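Local structure of PHD finger protein 14 (Danio rerio, 7D86) at residues H95-L100 with F157-A162. The protein binds histone H3, preferentially the unmodified form, as a zinc-finger reader in the nucleus and represses PDGFRA expression. Residues are numbered along the deposited sequence; the frame is centred on the assembly and turned at random.
Sequences HVVCAL and FHVTCA. With ZN (zinc ion), chain C; ZN (zinc ion), chain D.
The CG2 methyl of T160 lies over one face of the H95 imidazole, a CH-pi contact with the carbon 3.9 Å from the ring centroid of H95. It is offset toward the rim, with ND1 of H95 the nearest ring atom. In T160 the hydroxyl sits between the backbone N and the carbonyl carbon (chi1 48°), which leaves CG2 turned toward the 95-100 segment. There the methyl also meets CG1 of V97 at 3.7 Å. V159 packs beside it, its CG1 3.9 Å from CG2 of V97, the two valines running past each other in opposite directions. The same CG1 of V159 lies 3.5 Å from the carbonyl O of V97. SG of C98 is 3.8 Å from CB of V159. In the PZP module this brings the first turn of helix 96-101, from the pre-PHD finger, against that of helix 159-164, from the second PHD finger. H95 ND1 and C98 SG, with C75 and C78, bind one zinc ion. H158 ND1 and C161 SG, with C131 and C134, bind another. The H95 ring is held at both nitrogens, by zinc at ND1 and by a hydrogen bond from NE2 to the O of D82. L168 of strand 168-170 touches both V97 and V159.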
loop_
_atom_site.group_PDB
_atom_site.type_symbol
_atom_site.label_atom_id
_atom_site.label_comp_id
_atom_site.label_asym_id
_atom_site.label_seq_id
_atom_site.Cartn_x
_atom_site.Cartn_y
_atom_site.Cartn_z
ATOM N N HIS A 95 6.182 -0.528 -2.385
ATOM C CA HIS A 95 5.030 -1.208 -1.800
ATOM C C HIS A 95 3.989 -1.508 -2.869
ATOM O O HIS A 95 3.740 -0.699 -3.773
ATOM C CB HIS A 95 4.372 -0.359 -0.703
ATOM C CG HIS A 95 5.198 -0.196 0.524
ATOM N ND1 HIS A 95 5.791 0.998 0.863
ATOM C CD2 HIS A 95 5.542 -1.078 1.494
ATOM C CE1 HIS A 95 6.470 0.847 1.985
ATOM N NE2 HIS A 95 6.331 -0.402 2.391
ATOM N N VAL A 96 3.356 -2.676 -2.756
ATOM C CA VAL A 96 2.153 -2.927 -3.543
ATOM C C VAL A 96 1.130 -1.821 -3.301
ATOM O O VAL A 96 0.515 -1.305 -4.242
ATOM C CB VAL A 96 1.573 -4.316 -3.213
ATOM C CG1 VAL A 96 0.168 -4.446 -3.773
ATOM C CG2 VAL A 96 2.487 -5.424 -3.744
ATOM N N VAL A 97 0.950 -1.418 -2.044
ATOM C CA VAL A 97 -0.079 -0.417 -1.757
ATOM C C VAL A 97 0.297 0.932 -2.365
ATOM O O VAL A 97 -0.560 1.644 -2.901
ATOM C CB VAL A 97 -0.340 -0.330 -0.237
ATOM C CG1 VAL A 97 0.794 0.370 0.492
ATOM C CG2 VAL A 97 -1.662 0.358 0.029
ATOM N N CYS A 98 1.582 1.290 -2.346
ATOM C CA CYS A 98 1.972 2.557 -2.966
ATOM C C CYS A 98 1.727 2.520 -4.468
ATOM O O CYS A 98 1.327 3.529 -5.072
ATOM C CB CYS A 98 3.436 2.878 -2.653
ATOM S SG CYS A 98 3.716 3.390 -0.927
ATOM N N ALA A 99 1.914 1.351 -5.082
ATOM C CA ALA A 99 1.662 1.231 -6.513
ATOM C C ALA A 99 0.183 1.386 -6.838
ATOM O O ALA A 99 -0.162 1.874 -7.919
ATOM C CB ALA A 99 2.188 -0.109 -7.032
ATOM N N LEU A 100 -0.704 1.004 -5.917
ATOM C CA LEU A 100 -2.137 1.108 -6.190
ATOM C C LEU A 100 -2.635 2.542 -6.127
ATOM O O LEU A 100 -3.649 2.869 -6.754
ATOM C CB LEU A 100 -2.931 0.259 -5.199
ATOM C CG LEU A 100 -2.575 -1.228 -5.232
ATOM C CD1 LEU A 100 -3.341 -1.991 -4.159
ATOM C CD2 LEU A 100 -2.865 -1.782 -6.623
ATOM N N PHE A 157 -0.227 13.164 1.798
ATOM C CA PHE A 157 0.356 12.163 2.680
ATOM C C PHE A 157 0.911 11.011 1.855
ATOM O O PHE A 157 0.446 10.739 0.747
ATOM C CB PHE A 157 -0.667 11.634 3.697
ATOM C CG PHE A 157 -2.094 11.690 3.216
ATOM C CD1 PHE A 157 -2.536 10.850 2.208
ATOM C CD2 PHE A 157 -2.997 12.573 3.794
ATOM C CE1 PHE A 157 -3.859 10.906 1.762
ATOM C CE2 PHE A 157 -4.319 12.627 3.357
ATOM C CZ PHE A 157 -4.745 11.788 2.343
ATOM N N HIS A 158 1.913 10.332 2.413
ATOM C CA HIS A 158 2.373 9.090 1.807
ATOM C C HIS A 158 1.253 8.065 1.842
ATOM O O HIS A 158 0.404 8.076 2.737
ATOM C CB HIS A 158 3.583 8.526 2.564
ATOM C CG HIS A 158 4.791 9.399 2.517
ATOM N ND1 HIS A 158 5.320 9.999 3.640
ATOM C CD2 HIS A 158 5.581 9.768 1.480
ATOM C CE1 HIS A 158 6.383 10.702 3.295
ATOM N NE2 HIS A 158 6.563 10.579 1.991
ATOM N N VAL A 159 1.276 7.142 0.876
ATOM C CA VAL A 159 0.245 6.110 0.815
ATOM C C VAL A 159 0.252 5.269 2.084
ATOM O O VAL A 159 -0.803 4.945 2.637
ATOM C CB VAL A 159 0.425 5.233 -0.435
ATOM C CG1 VAL A 159 -0.603 4.102 -0.433
ATOM C CG2 VAL A 159 0.310 6.086 -1.695
ATOM N N THR A 160 1.442 4.893 2.564
ATOM C CA THR A 160 1.520 4.036 3.743
ATOM C C THR A 160 1.215 4.795 5.027
ATOM O O THR A 160 0.723 4.199 5.993
ATOM C CB THR A 160 2.896 3.376 3.830
ATOM O OG1 THR A 160 3.920 4.363 3.644
ATOM C CG2 THR A 160 3.032 2.304 2.750
ATOM N N CYS A 161 1.502 6.098 5.059
ATOM C CA CYS A 161 1.097 6.910 6.198
ATOM C C CYS A 161 -0.420 7.021 6.264
ATOM O O CYS A 161 -1.015 6.901 7.342
ATOM C CB CYS A 161 1.753 8.291 6.119
ATOM S SG CYS A 161 3.569 8.290 6.387
ATOM N N ALA A 162 -1.064 7.223 5.110
ATOM C CA ALA A 162 -2.521 7.206 5.068
ATOM C C ALA A 162 -3.058 5.825 5.417
ATOM O O ALA A 162 -4.083 5.703 6.099
ATOM C CB ALA A 162 -3.011 7.648 3.683
HETATM ZN ZN ZN C . 5.825 2.722 -0.160
HETATM ZN ZN ZN D . 4.540 10.222 5.564
#